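Local atomic coordinates of restriction endonuclease PacI (Pseudomonas alcaligenes, PDB entry 3M7K), a protein that cuts double-stranded DNA at a rare eight-base-pair target, working as an HNH restriction endonuclease with a beta-beta-alpha-metal active site. Residues A53-G56 / Q60-C63; G64-S69 / K134-R139; G90-D95 / R114-I119; F110-I115 / S123-L128. One frame throughout, in Å; residues are numbered along the deposited sequence. Where two conformers were deposited one is given.

Contact 1: A53-G56 / Q60-C63; sequences AWYG and QRHC. With ZN (zinc ion), chain D.
Arg61 lies flat against the ring of Tyr55 in an offset cation-pi stack that ties the last turn of helix 48-55 to the loop leading into the four-cysteine zinc site of this HNH endonuclease. The two planes are only 11° apart, with Arg61 CZ 3.3 Å from Tyr55 CE1. Nearer the backbone, Arg61 CD sits over the middle of the same face, 3.7 Å from the centroid of the Tyr55 ring, as a CH-pi contact. The two side chains cross at about a right angle, and the bend of the arginine at chi3 (-71°) lays both CD and the guanidinium on one face. Arg61 NH1 then donates to Tyr55 O at 3.1 Å; the oxygen is in the guanidinium plane, while the nitrogen stands above the carbonyl plane. Glu70 and Glu15 form salt bridges with NE and NH2, and Tyr55 OH bonds to Leu89 O, which probably limits the rotation of both groups. A leucine in place of Arg61 would probably leave Glu70 and Glu15 without their mate and the Tyr55 carbonyl without this donor. Two residues on, Cys63 SG binds the zinc ion at 2.4 Å.

Contact 2: G64-S69 / K134-R139; sequences GYCGIS and KAWHGR. With ZN (zinc ion), chain D.
Trp136 reaches from the last turns of helix 122-139 to a zinc-bound sulfur, that of Cys66. The polar part of the contact is a weak hydrogen bond from Trp136 NE1 to Cys66 SG, 3.2 Å long and bent to 149° at the hydrogen. The sulfur lies in the plane of the indole, at the edge of the five-membered ring, so this is also a Cys sulfur-aromatic contact. Cys66 SG takes a second N-H from the backbone N of Ile68 at 3.5 Å, while binding the zinc ion at 2.3 Å. Such N-H...S bonds are common around zinc-cysteine knuckles and would be expected to offset part of the charge on the thiolate.

The apolar part comes from Ile68, whose side chain crosses the indole at about a right angle. Its CD1 stands over the face of the five-membered ring, 3.9 Å from the centroid in a CH-pi contact, and its CB is 3.8 Å from Trp136 CD1. With chi1 at -163° CG1 lies opposite the backbone N, and the extended chi2 carries CD1 over the ring. A leucine in place of Trp136 would probably deprive the Cys66 sulfur of one N-H donor and Ile68 of the flat surface it rests on.

The contact joins the knuckle of loop 64-69 to the C-terminal part of helix 122-139. Beyond it, Trp136 packs on Ile111 of helix 110-116, and Ser69 N-caps helix 70-74, bonding to Gly72 N. Gly64 bonds by its backbone to Leu107 of strand 105-108, and Arg139 makes a salt bridge to Glu124 of the second subunit.

Contact 3: G90-D95 / R114-I119; sequences GVDRSD and RIKSNI. With MG (magnesium ion), chain F; nucleotides of chain B; nucleotides of chain C.
Lys116 spans from the end of helix 110-116 to Asp92 on strand 90-93, across the beta-beta-alpha-metal active site. Its CB packs against Met125 of the next helix. CG continues the chain anti to the backbone N (chi1 -179°), and the extended chain brings Lys116 CD to 3.5 Å from Asp92 OD2. Lys116 CE runs between that carboxylate and the carbonyl of Ser94, 3.3 Å from Ser94 O. There the chain bends at chi4 (-80°), placing NZ among several oxygens. Lys116 NZ donates to Asp92 OD1 at 2.9 Å, on the syn lone pair, and more weakly to OD2, making a salt bridge. Ser94 O accepts at 2.8 Å, with Lys116 NZ above its carbonyl plane, and Arg93 O is a weak further acceptor.

The grip probably helps orient the carboxylate: Asp92 OD1 also binds the magnesium ion at 2.4 Å, while Tyr65 OH holds OD2. The O3' of DT10 of chain C is another ligand, 2.5 Å from the magnesium, consistent with cleaved product DNA. Arg93 NH2 bonds to OP1 of DT10 of chain C at 3.0 Å, while its NH1 is held by the backbone oxygen of Ser96. On the helix side, Arg114 NE bonds to O2 of the same thymine, and Ser117 OG donates to N3 of DA9 of chain C, so both segments hold DNA.

Strand 90-93 pairs antiparallel with strand 105-108, whose Arg106 and Ala108 touch Asp92. Helix 110-116 supplies the alpha element and Asn113, the second protein ligand of the magnesium, and helix 122-139 packs beside it.

Contact 4: F110-I115 / S123-L128; sequences FICNRI and SEMDVL. With NA (sodium ion), chain N; ZN (zinc ion), chain D; MG (magnesium ion), chain F; nucleotides of chain B.
Apolar helix-to-helix packing joins Ile115 and Cys112 on helix 110-116, the alpha element of the beta-beta-alpha-metal motif, to Met125 and Leu128 on helix 122-139. The short segments run at 133° to each other with axes 10.9 Å apart at closest approach, and no hydrogen bond crosses between them. Met125 is the main bridge. Its chain bends at chi2 (65°), and the methyl Met125 CE lands between Cys112 and Ile115, 3.7 Å from Ile115 CG2 and 3.8 Å from Cys112 CB. Met125 CE also comes 3.6 Å from the carbonyl oxygen of Cys112. In one of the two conformers of Leu128, its CD2 also meets Ile115 CG2 at 3.7 Å. Ile132, one turn past Leu128, packs on Cys112, Ile115 and Met125, and Phe120 of the second subunit covers Ile115.

Cys112 serves the packing with CB and the zinc ion with SG, together with Cys63, Cys66 and Cys109; Asn113 and Arg114 point away from helix 122-139, to magnesium and DNA. Asn113 OD1 binds magnesium at 2.3 Å, and Asn113 O accepts a hydrogen bond from a water of the same magnesium ion. The guanidinium of Arg114 is sandwiched: Phe110 CE2 lies over one face at 3.2 Å, and over the opposite face N7 of the adenine DA8 of chain B stands 3.3 Å above the plane.

In the fold
All four contacts are largely buried, but their chemistry changes with their place. Contact 1, nearest the centre of the chain, is a charged stack between a helix end and a loop; contact 2, farthest out, sets an indole against a metal-bound sulfur and an aliphatic chain. Contacts 1, 2 and 4 share one zinc ion through Cys63, Cys66 and Cys112, and Cys63 N probably bonds to Ile68 O. Contacts 3 and 4 use different sides of helix 110-116, one ionic beside magnesium and DNA, the other apolar. Helix 122-139 serves contacts 2 and 4, which also meet where Tyr65 packs on Met125; the second subunit touches contacts 2, 3 and 4.

Contact 1: A53-G56 / Q60-C63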
# COMPACT_ATOMS: atom_id res chain seq x y z
N ALA A 53 6.29 -24.53 13.82
CA ALA A 53 5.37 -24.54 14.96
C ALA A 53 4.64 -23.21 15.08
O ALA A 53 3.45 -23.17 15.40
CB ALA A 53 6.09 -24.87 16.28
N TRP A 54 5.37 -22.12 14.84
CA TRP A 54 4.80 -20.77 14.88
C TRP A 54 3.76 -20.61 13.76
O TRP A 54 2.68 -20.04 13.99
CB TRP A 54 5.93 -19.74 14.77
CG TRP A 54 5.49 -18.30 14.80
CD1 TRP A 54 5.32 -17.51 15.92
CD2 TRP A 54 5.16 -17.50 13.68
NE1 TRP A 54 4.90 -16.26 15.54
CE2 TRP A 54 4.80 -16.22 14.17
CE3 TRP A 54 5.14 -17.73 12.29
CZ2 TRP A 54 4.41 -15.17 13.31
CZ3 TRP A 54 4.76 -16.68 11.45
CH2 TRP A 54 4.40 -15.42 11.96
N TYR A 55 4.07 -21.14 12.58
CA TYR A 55 3.23 -20.93 11.39
C TYR A 55 1.92 -21.71 11.49
O TYR A 55 0.91 -21.34 10.88
CB TYR A 55 4.00 -21.31 10.11
CG TYR A 55 3.44 -20.74 8.80
CD1 TYR A 55 3.08 -21.59 7.75
CD2 TYR A 55 3.29 -19.37 8.61
CE1 TYR A 55 2.58 -21.08 6.54
CE2 TYR A 55 2.77 -18.84 7.41
CZ TYR A 55 2.43 -19.71 6.37
OH TYR A 55 1.94 -19.23 5.20
N GLY A 56 1.95 -22.80 12.26
CA GLY A 56 0.80 -23.65 12.43
C GLY A 56 0.23 -24.19 11.13
O GLY A 56 0.95 -24.52 10.18
N GLN A 60 -6.06 -22.41 10.77
CA GLN A 60 -5.90 -21.55 11.95
C GLN A 60 -5.30 -20.19 11.62
O GLN A 60 -5.35 -19.27 12.43
CB GLN A 60 -5.07 -22.26 13.03
CG GLN A 60 -5.60 -23.63 13.43
CD GLN A 60 -7.10 -23.62 13.61
OE1 GLN A 60 -7.84 -24.29 12.86
NE2 GLN A 60 -7.57 -22.85 14.60
N ARG A 61 -4.74 -20.05 10.42
CA ARG A 61 -4.05 -18.80 10.04
C ARG A 61 -5.00 -17.66 9.64
O ARG A 61 -5.82 -17.82 8.74
CB ARG A 61 -3.02 -19.06 8.94
CG ARG A 61 -1.77 -19.80 9.44
CD ARG A 61 -0.64 -19.72 8.43
NE ARG A 61 -0.86 -20.53 7.23
CZ ARG A 61 -0.57 -21.83 7.11
NH1 ARG A 61 -0.07 -22.51 8.15
NH2 ARG A 61 -0.78 -22.45 5.95
N HIS A 62 -4.86 -16.51 10.30
CA HIS A 62 -5.61 -15.30 9.97
C HIS A 62 -4.63 -14.16 10.05
O HIS A 62 -3.71 -14.17 10.88
CB HIS A 62 -6.72 -15.02 11.01
CG HIS A 62 -7.83 -16.03 11.01
ND1 HIS A 62 -7.74 -17.24 11.67
CD2 HIS A 62 -9.06 -16.00 10.45
CE1 HIS A 62 -8.86 -17.92 11.50
NE2 HIS A 62 -9.68 -17.19 10.76
N CYS A 63 -4.82 -13.16 9.20
CA CYS A 63 -3.96 -11.99 9.20
C CYS A 63 -4.14 -11.26 10.53
O CYS A 63 -5.26 -11.04 10.97
CB CYS A 63 -4.34 -11.07 8.05
SG CYS A 63 -3.53 -9.42 8.09
ZN ZN D . -4.62 -8.42 6.19

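Contact 2: G64-S69 / K134-R139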
# COMPACT_ATOMS: atom_id res chain seq x y z
N GLY A 64 -3.03 -10.91 11.17
CA GLY A 64 -3.06 -10.25 12.48
C GLY A 64 -3.47 -8.79 12.46
O GLY A 64 -3.61 -8.18 13.52
N TYR A 65 -3.65 -8.22 11.27
CA TYR A 65 -4.16 -6.86 11.13
C TYR A 65 -5.61 -6.80 10.71
O TYR A 65 -6.40 -6.15 11.39
CB TYR A 65 -3.30 -6.03 10.16
CG TYR A 65 -1.91 -5.85 10.69
CD1 TYR A 65 -0.82 -6.43 10.04
CD2 TYR A 65 -1.69 -5.15 11.88
CE1 TYR A 65 0.47 -6.28 10.54
CE2 TYR A 65 -0.41 -5.00 12.40
CZ TYR A 65 0.66 -5.56 11.72
OH TYR A 65 1.91 -5.41 12.24
N CYS A 66 -5.97 -7.47 9.61
CA CYS A 66 -7.35 -7.38 9.10
C CYS A 66 -8.23 -8.57 9.48
O CYS A 66 -9.44 -8.52 9.27
CB CYS A 66 -7.37 -7.20 7.58
SG CYS A 66 -6.85 -8.67 6.64
N GLY A 67 -7.62 -9.64 9.97
CA GLY A 67 -8.39 -10.80 10.44
C GLY A 67 -8.79 -11.75 9.32
O GLY A 67 -9.42 -12.76 9.57
N ILE A 68 -8.42 -11.45 8.08
CA ILE A 68 -8.84 -12.35 7.01
C ILE A 68 -8.21 -13.74 7.19
O ILE A 68 -7.05 -13.84 7.61
CB ILE A 68 -8.55 -11.76 5.61
CG1 ILE A 68 -9.38 -12.50 4.55
CG2 ILE A 68 -7.02 -11.83 5.29
CD1 ILE A 68 -9.44 -11.80 3.24
N SER A 69 -8.97 -14.79 6.90
CA SER A 69 -8.47 -16.16 6.99
C SER A 69 -7.62 -16.43 5.76
O SER A 69 -7.75 -15.75 4.72
CB SER A 69 -9.62 -17.16 7.05
OG SER A 69 -10.31 -17.18 5.81
N LYS A 134 -13.36 -4.25 7.54
CA LYS A 134 -14.72 -3.80 7.16
C LYS A 134 -14.94 -3.93 5.66
O LYS A 134 -16.01 -4.34 5.23
CB LYS A 134 -14.99 -2.36 7.63
CG LYS A 134 -15.04 -2.23 9.13
CD LYS A 134 -14.89 -0.80 9.59
CE LYS A 134 -15.38 -0.64 11.02
NZ LYS A 134 -15.32 0.78 11.46
N ALA A 135 -13.91 -3.63 4.85
CA ALA A 135 -13.98 -3.90 3.41
C ALA A 135 -14.27 -5.38 3.11
O ALA A 135 -15.14 -5.69 2.28
CB ALA A 135 -12.73 -3.43 2.68
N TRP A 136 -13.54 -6.28 3.78
CA TRP A 136 -13.74 -7.72 3.56
C TRP A 136 -15.16 -8.13 3.98
O TRP A 136 -15.88 -8.76 3.19
CB TRP A 136 -12.71 -8.57 4.30
CG TRP A 136 -11.21 -8.27 4.02
CD1 TRP A 136 -10.18 -8.45 4.90
CD2 TRP A 136 -10.61 -7.76 2.82
NE1 TRP A 136 -8.99 -8.09 4.33
CE2 TRP A 136 -9.22 -7.66 3.05
CE3 TRP A 136 -11.11 -7.37 1.57
CZ2 TRP A 136 -8.31 -7.19 2.08
CZ3 TRP A 136 -10.22 -6.91 0.60
CH2 TRP A 136 -8.83 -6.81 0.87
N HIS A 137 -15.54 -7.77 5.21
CA HIS A 137 -16.86 -8.13 5.73
C HIS A 137 -17.95 -7.54 4.84
O HIS A 137 -19.02 -8.15 4.67
CB HIS A 137 -17.02 -7.67 7.18
CG HIS A 137 -16.20 -8.45 8.15
ND1 HIS A 137 -15.68 -7.89 9.30
CD2 HIS A 137 -15.79 -9.74 8.14
CE1 HIS A 137 -14.99 -8.81 9.96
NE2 HIS A 137 -15.04 -9.94 9.28
N GLY A 138 -17.67 -6.37 4.25
CA GLY A 138 -18.57 -5.75 3.28
C GLY A 138 -18.69 -6.55 1.99
O GLY A 138 -19.74 -6.55 1.34
N ARG A 139 -17.62 -7.24 1.61
CA ARG A 139 -17.63 -8.08 0.40
C ARG A 139 -18.16 -9.51 0.66
O ARG A 139 -18.30 -10.29 -0.28
CB ARG A 139 -16.23 -8.15 -0.20
CG ARG A 139 -15.73 -6.81 -0.75
CD ARG A 139 -14.40 -6.98 -1.42
NE ARG A 139 -13.73 -5.71 -1.69
CZ ARG A 139 -12.58 -5.62 -2.35
NH1 ARG A 139 -12.00 -6.72 -2.82
NH2 ARG A 139 -12.00 -4.44 -2.54
ZN ZN D . -4.62 -8.42 6.19

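Contact 3: G90-D95 / R114-I119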
# COMPACT_ATOMS: atom_id res chain seq x y z
N GLY A 90 1.60 -14.39 4.95
CA GLY A 90 3.02 -14.19 5.15
C GLY A 90 3.35 -13.63 6.51
O GLY A 90 2.52 -13.65 7.43
N VAL A 91 4.56 -13.12 6.64
CA VAL A 91 5.09 -12.71 7.94
C VAL A 91 5.50 -11.24 7.95
O VAL A 91 6.32 -10.82 7.13
CB VAL A 91 6.32 -13.58 8.33
CG1 VAL A 91 6.82 -13.20 9.72
CG2 VAL A 91 5.98 -15.08 8.29
N ASP A 92 4.91 -10.45 8.86
CA ASP A 92 5.26 -9.05 9.06
C ASP A 92 6.30 -8.95 10.18
O ASP A 92 6.12 -9.50 11.26
CB ASP A 92 4.04 -8.24 9.48
CG ASP A 92 4.40 -6.83 9.90
OD1 ASP A 92 5.16 -6.18 9.15
OD2 ASP A 92 3.92 -6.35 10.98
N ARG A 93 7.39 -8.25 9.90
CA ARG A 93 8.32 -7.81 10.94
C ARG A 93 7.68 -6.57 11.56
O ARG A 93 7.74 -5.47 10.99
CB ARG A 93 9.68 -7.51 10.31
CG ARG A 93 10.29 -8.71 9.56
CD ARG A 93 11.53 -8.33 8.73
NE ARG A 93 11.22 -7.47 7.57
CZ ARG A 93 11.39 -6.14 7.55
NH1 ARG A 93 11.89 -5.51 8.61
NH2 ARG A 93 11.08 -5.44 6.46
N SER A 94 6.99 -6.78 12.69
CA SER A 94 6.23 -5.75 13.40
C SER A 94 6.94 -4.40 13.41
O SER A 94 6.42 -3.40 12.92
CB SER A 94 6.05 -6.14 14.88
OG SER A 94 4.77 -6.71 15.06
N ASP A 95 8.12 -4.41 14.00
CA ASP A 95 9.01 -3.28 13.98
C ASP A 95 9.82 -3.46 12.71
O ASP A 95 10.62 -4.40 12.60
CB ASP A 95 9.89 -3.27 15.24
CG ASP A 95 10.82 -2.08 15.29
OD1 ASP A 95 10.90 -1.35 14.29
OD2 ASP A 95 11.50 -1.89 16.32
N ARG A 114 1.97 -5.11 2.59
CA ARG A 114 2.40 -4.05 1.66
C ARG A 114 1.90 -2.68 2.09
O ARG A 114 2.61 -1.68 1.97
CB ARG A 114 1.92 -4.32 0.24
CG ARG A 114 2.84 -5.32 -0.46
CD ARG A 114 2.63 -5.16 -1.91
NE ARG A 114 3.61 -5.80 -2.75
CZ ARG A 114 3.27 -6.44 -3.88
NH1 ARG A 114 1.98 -6.57 -4.19
NH2 ARG A 114 4.19 -6.97 -4.68
N ILE A 115 0.66 -2.64 2.59
CA ILE A 115 0.12 -1.36 3.10
C ILE A 115 0.95 -0.77 4.23
O ILE A 115 1.37 0.41 4.18
CB ILE A 115 -1.38 -1.51 3.48
CG1 ILE A 115 -2.17 -1.71 2.18
CG2 ILE A 115 -1.88 -0.27 4.27
CD1 ILE A 115 -3.65 -2.10 2.39
N LYS A 116 1.21 -1.60 5.24
CA LYS A 116 2.01 -1.20 6.39
C LYS A 116 3.39 -0.74 5.89
O LYS A 116 3.89 0.30 6.35
CB LYS A 116 2.15 -2.36 7.38
CG LYS A 116 2.96 -2.04 8.64
CD LYS A 116 2.94 -3.25 9.64
CE LYS A 116 4.01 -3.10 10.75
NZ LYS A 116 5.39 -3.50 10.28
N SER A 117 3.96 -1.50 4.95
CA SER A 117 5.26 -1.19 4.34
C SER A 117 6.24 -0.86 5.47
O SER A 117 6.29 -1.59 6.46
CB SER A 117 5.16 -0.03 3.34
OG SER A 117 6.40 0.17 2.64
N ASN A 118 7.00 0.23 5.33
CA ASN A 118 7.76 0.75 6.47
C ASN A 118 7.22 2.11 6.90
O ASN A 118 7.91 2.90 7.54
CB ASN A 118 9.27 0.84 6.17
CG ASN A 118 9.60 1.91 5.12
OD1 ASN A 118 8.73 2.37 4.37
ND2 ASN A 118 10.88 2.27 5.05
N ILE A 119 5.96 2.36 6.57
CA ILE A 119 5.32 3.64 6.87
C ILE A 119 4.72 3.63 8.27
O ILE A 119 5.01 4.52 9.08
CB ILE A 119 4.18 3.91 5.84
CG1 ILE A 119 4.75 4.06 4.44
CG2 ILE A 119 3.41 5.18 6.21
CD1 ILE A 119 3.67 4.02 3.33
MG MG F . 6.15 -6.13 7.00
P DA B 8 5.92 -4.86 -9.51
OP1 DA B 8 5.68 -4.77 -10.96
OP2 DA B 8 6.42 -3.69 -8.74
O5' DA B 8 4.56 -5.35 -8.80
C5' DA B 8 3.91 -6.56 -9.18
C4' DA B 8 2.42 -6.31 -9.22
O4' DA B 8 1.99 -5.97 -7.87
C3' DA B 8 1.99 -5.16 -10.11
O3' DA B 8 0.78 -5.59 -10.75
C2' DA B 8 1.75 -4.01 -9.11
C1' DA B 8 1.26 -4.76 -7.89
N9 DA B 8 1.57 -4.09 -6.62
C8 DA B 8 2.84 -3.84 -6.15
N7 DA B 8 2.86 -3.23 -4.98
C5 DA B 8 1.52 -3.08 -4.65
C6 DA B 8 0.93 -2.49 -3.52
N6 DA B 8 1.66 -1.96 -2.51
N1 DA B 8 -0.43 -2.47 -3.49
C2 DA B 8 -1.14 -3.02 -4.51
N3 DA B 8 -0.66 -3.60 -5.63
C4 DA B 8 0.70 -3.59 -5.64
P DA C 9 12.82 1.67 -0.82
OP1 DA C 9 13.62 2.64 -0.06
OP2 DA C 9 13.42 0.68 -1.74
O5' DA C 9 11.96 0.83 0.23
C5' DA C 9 11.21 1.44 1.30
C4' DA C 9 10.29 0.40 1.89
O4' DA C 9 9.29 0.10 0.89
C3' DA C 9 10.95 -0.94 2.27
O3' DA C 9 10.55 -1.30 3.59
C2' DA C 9 10.41 -1.94 1.26
C1' DA C 9 9.07 -1.30 0.89
N9 DA C 9 8.54 -1.67 -0.41
C8 DA C 9 9.21 -2.04 -1.54
N7 DA C 9 8.39 -2.31 -2.55
C5 DA C 9 7.12 -2.11 -2.04
C6 DA C 9 5.83 -2.25 -2.58
N6 DA C 9 5.60 -2.63 -3.84
N1 DA C 9 4.75 -1.98 -1.79
C2 DA C 9 4.97 -1.61 -0.51
N3 DA C 9 6.16 -1.44 0.09
C4 DA C 9 7.19 -1.73 -0.72
P DT C 10 10.90 -2.71 4.26
OP1 DT C 10 10.78 -2.54 5.72
OP2 DT C 10 12.13 -3.26 3.62
O5' DT C 10 9.70 -3.64 3.77
C5' DT C 10 8.42 -3.45 4.32
C4' DT C 10 7.36 -4.25 3.58
O4' DT C 10 7.37 -3.83 2.20
C3' DT C 10 7.55 -5.75 3.49
O3' DT C 10 7.22 -6.39 4.72
C2' DT C 10 6.59 -6.08 2.35
C1' DT C 10 6.78 -4.86 1.43
N1 DT C 10 7.75 -5.12 0.27
C2 DT C 10 7.21 -5.38 -0.99
O2 DT C 10 6.01 -5.41 -1.19
N3 DT C 10 8.12 -5.61 -1.99
C4 DT C 10 9.50 -5.61 -1.84
O4 DT C 10 10.25 -5.83 -2.81
C5 DT C 10 9.99 -5.34 -0.51
C7 DT C 10 11.49 -5.31 -0.22
C6 DT C 10 9.10 -5.11 0.47
O HOH W 1 7.86 -5.17 8.23
O HOH W 2 5.16 -4.06 6.40

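Contact 4: F110-I115 / S123-L128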
# COMPACT_ATOMS: atom_id res chain seq x y z
N PHE A 110 -0.69 -10.49 2.40
CA PHE A 110 0.19 -9.66 1.56
C PHE A 110 -0.37 -8.26 1.31
O PHE A 110 0.40 -7.30 1.08
CB PHE A 110 0.46 -10.37 0.23
CG PHE A 110 1.68 -9.86 -0.52
CD1 PHE A 110 2.83 -9.47 0.17
CD2 PHE A 110 1.68 -9.81 -1.92
CE1 PHE A 110 3.95 -9.01 -0.51
CE2 PHE A 110 2.82 -9.39 -2.63
CZ PHE A 110 3.97 -8.99 -1.92
N ILE A 111 -1.70 -8.11 1.37
CA ILE A 111 -2.30 -6.78 1.25
C ILE A 111 -1.90 -5.90 2.44
O ILE A 111 -1.41 -4.78 2.25
CB ILE A 111 -3.85 -6.83 1.02
CG1 ILE A 111 -4.14 -7.30 -0.41
CG2 ILE A 111 -4.49 -5.46 1.30
CD1 ILE A 111 -5.65 -7.52 -0.77
N CYS A 112 -2.09 -6.39 3.67
CA CYS A 112 -1.76 -5.57 4.84
C CYS A 112 -0.25 -5.39 4.96
O CYS A 112 0.23 -4.33 5.37
CB CYS A 112 -2.29 -6.23 6.13
SG CYS A 112 -4.08 -6.14 6.25
N ASN A 113 0.51 -6.43 4.62
CA ASN A 113 1.96 -6.33 4.70
C ASN A 113 2.47 -5.18 3.83
O ASN A 113 3.33 -4.38 4.26
CB ASN A 113 2.66 -7.67 4.32
CG ASN A 113 3.85 -7.99 5.23
OD1 ASN A 113 4.29 -7.15 6.03
ND2 ASN A 113 4.36 -9.20 5.13
N ARG A 114 1.97 -5.11 2.59
CA ARG A 114 2.40 -4.05 1.66
C ARG A 114 1.90 -2.68 2.09
O ARG A 114 2.61 -1.68 1.97
CB ARG A 114 1.92 -4.32 0.24
CG ARG A 114 2.84 -5.32 -0.46
CD ARG A 114 2.63 -5.16 -1.91
NE ARG A 114 3.61 -5.80 -2.75
CZ ARG A 114 3.27 -6.44 -3.88
NH1 ARG A 114 1.98 -6.57 -4.19
NH2 ARG A 114 4.19 -6.97 -4.68
N ILE A 115 0.66 -2.64 2.59
CA ILE A 115 0.12 -1.36 3.10
C ILE A 115 0.95 -0.77 4.23
O ILE A 115 1.37 0.41 4.18
CB ILE A 115 -1.38 -1.51 3.48
CG1 ILE A 115 -2.17 -1.71 2.18
CG2 ILE A 115 -1.88 -0.27 4.27
CD1 ILE A 115 -3.65 -2.10 2.39
N SER A 123 0.97 -0.65 15.84
CA SER A 123 -0.15 0.01 16.49
C SER A 123 -1.02 0.79 15.49
O SER A 123 -2.24 0.64 15.46
CB SER A 123 0.35 0.96 17.57
OG SER A 123 -0.75 1.49 18.26
N GLU A 124 -0.37 1.62 14.66
CA GLU A 124 -1.08 2.35 13.60
C GLU A 124 -1.75 1.36 12.65
O GLU A 124 -2.90 1.56 12.24
CB GLU A 124 -0.13 3.28 12.84
CG GLU A 124 0.22 4.57 13.60
CD GLU A 124 1.43 5.29 13.04
OE1 GLU A 124 2.15 4.74 12.18
OE2 GLU A 124 1.67 6.44 13.48
N MET A 125 -1.05 0.29 12.32
CA MET A 125 -1.58 -0.69 11.37
C MET A 125 -2.75 -1.50 11.94
O MET A 125 -3.64 -1.95 11.19
CB MET A 125 -0.48 -1.62 10.83
CG MET A 125 -0.94 -2.44 9.61
SD MET A 125 -1.34 -1.43 8.14
CE MET A 125 -2.36 -2.56 7.18
N ASP A 126 -2.74 -1.73 13.26
CA ASP A 126 -3.91 -2.33 13.93
C ASP A 126 -5.17 -1.58 13.52
O ASP A 126 -6.20 -2.20 13.21
CB ASP A 126 -3.77 -2.29 15.46
CG ASP A 126 -2.87 -3.38 15.99
OD1 ASP A 126 -2.64 -4.37 15.27
OD2 ASP A 126 -2.38 -3.24 17.12
N VAL A 127 -5.07 -0.25 13.52
CA VAL A 127 -6.18 0.63 13.20
C VAL A 127 -6.58 0.54 11.71
O VAL A 127 -7.78 0.41 11.40
CB VAL A 127 -5.90 2.10 13.64
CG1 VAL A 127 -7.15 2.95 13.53
CG2 VAL A 127 -5.42 2.12 15.10
N LEU A 128 -5.60 0.61 10.80
CA LEU A 128 -5.87 0.37 9.38
C LEU A 128 -6.50 -1.01 9.16
O LEU A 128 -7.42 -1.16 8.36
CB LEU A 128 -4.59 0.49 8.53
CG LEU A 128 -4.15 1.90 8.13
CD1 LEU A 128 -3.67 2.70 9.33
CD2 LEU A 128 -3.06 1.84 7.08
NA NA N . -10.20 1.78 12.34
ZN ZN D . -4.62 -8.42 6.19
MG MG F . 6.15 -6.13 7.00
P DA B 8 5.92 -4.86 -9.51
OP1 DA B 8 5.68 -4.77 -10.96
OP2 DA B 8 6.42 -3.69 -8.74
O5' DA B 8 4.56 -5.35 -8.80
C5' DA B 8 3.91 -6.56 -9.18
C4' DA B 8 2.42 -6.31 -9.22
O4' DA B 8 1.99 -5.97 -7.87
C3' DA B 8 1.99 -5.16 -10.11
O3' DA B 8 0.78 -5.59 -10.75
C2' DA B 8 1.75 -4.01 -9.11
C1' DA B 8 1.26 -4.76 -7.89
N9 DA B 8 1.57 -4.09 -6.62
C8 DA B 8 2.84 -3.84 -6.15
N7 DA B 8 2.86 -3.23 -4.98
C5 DA B 8 1.52 -3.08 -4.65
C6 DA B 8 0.93 -2.49 -3.52
N6 DA B 8 1.66 -1.96 -2.51
N1 DA B 8 -0.43 -2.47 -3.49
C2 DA B 8 -1.14 -3.02 -4.51
N3 DA B 8 -0.66 -3.60 -5.63
C4 DA B 8 0.70 -3.59 -5.64
O HOH W 2 5.16 -4.06 6.40
O HOH W 1 7.86 -5.17 8.23
O HOH W 3 -11.12 4.51 12.04
O HOH W 4 -12.60 1.26 11.33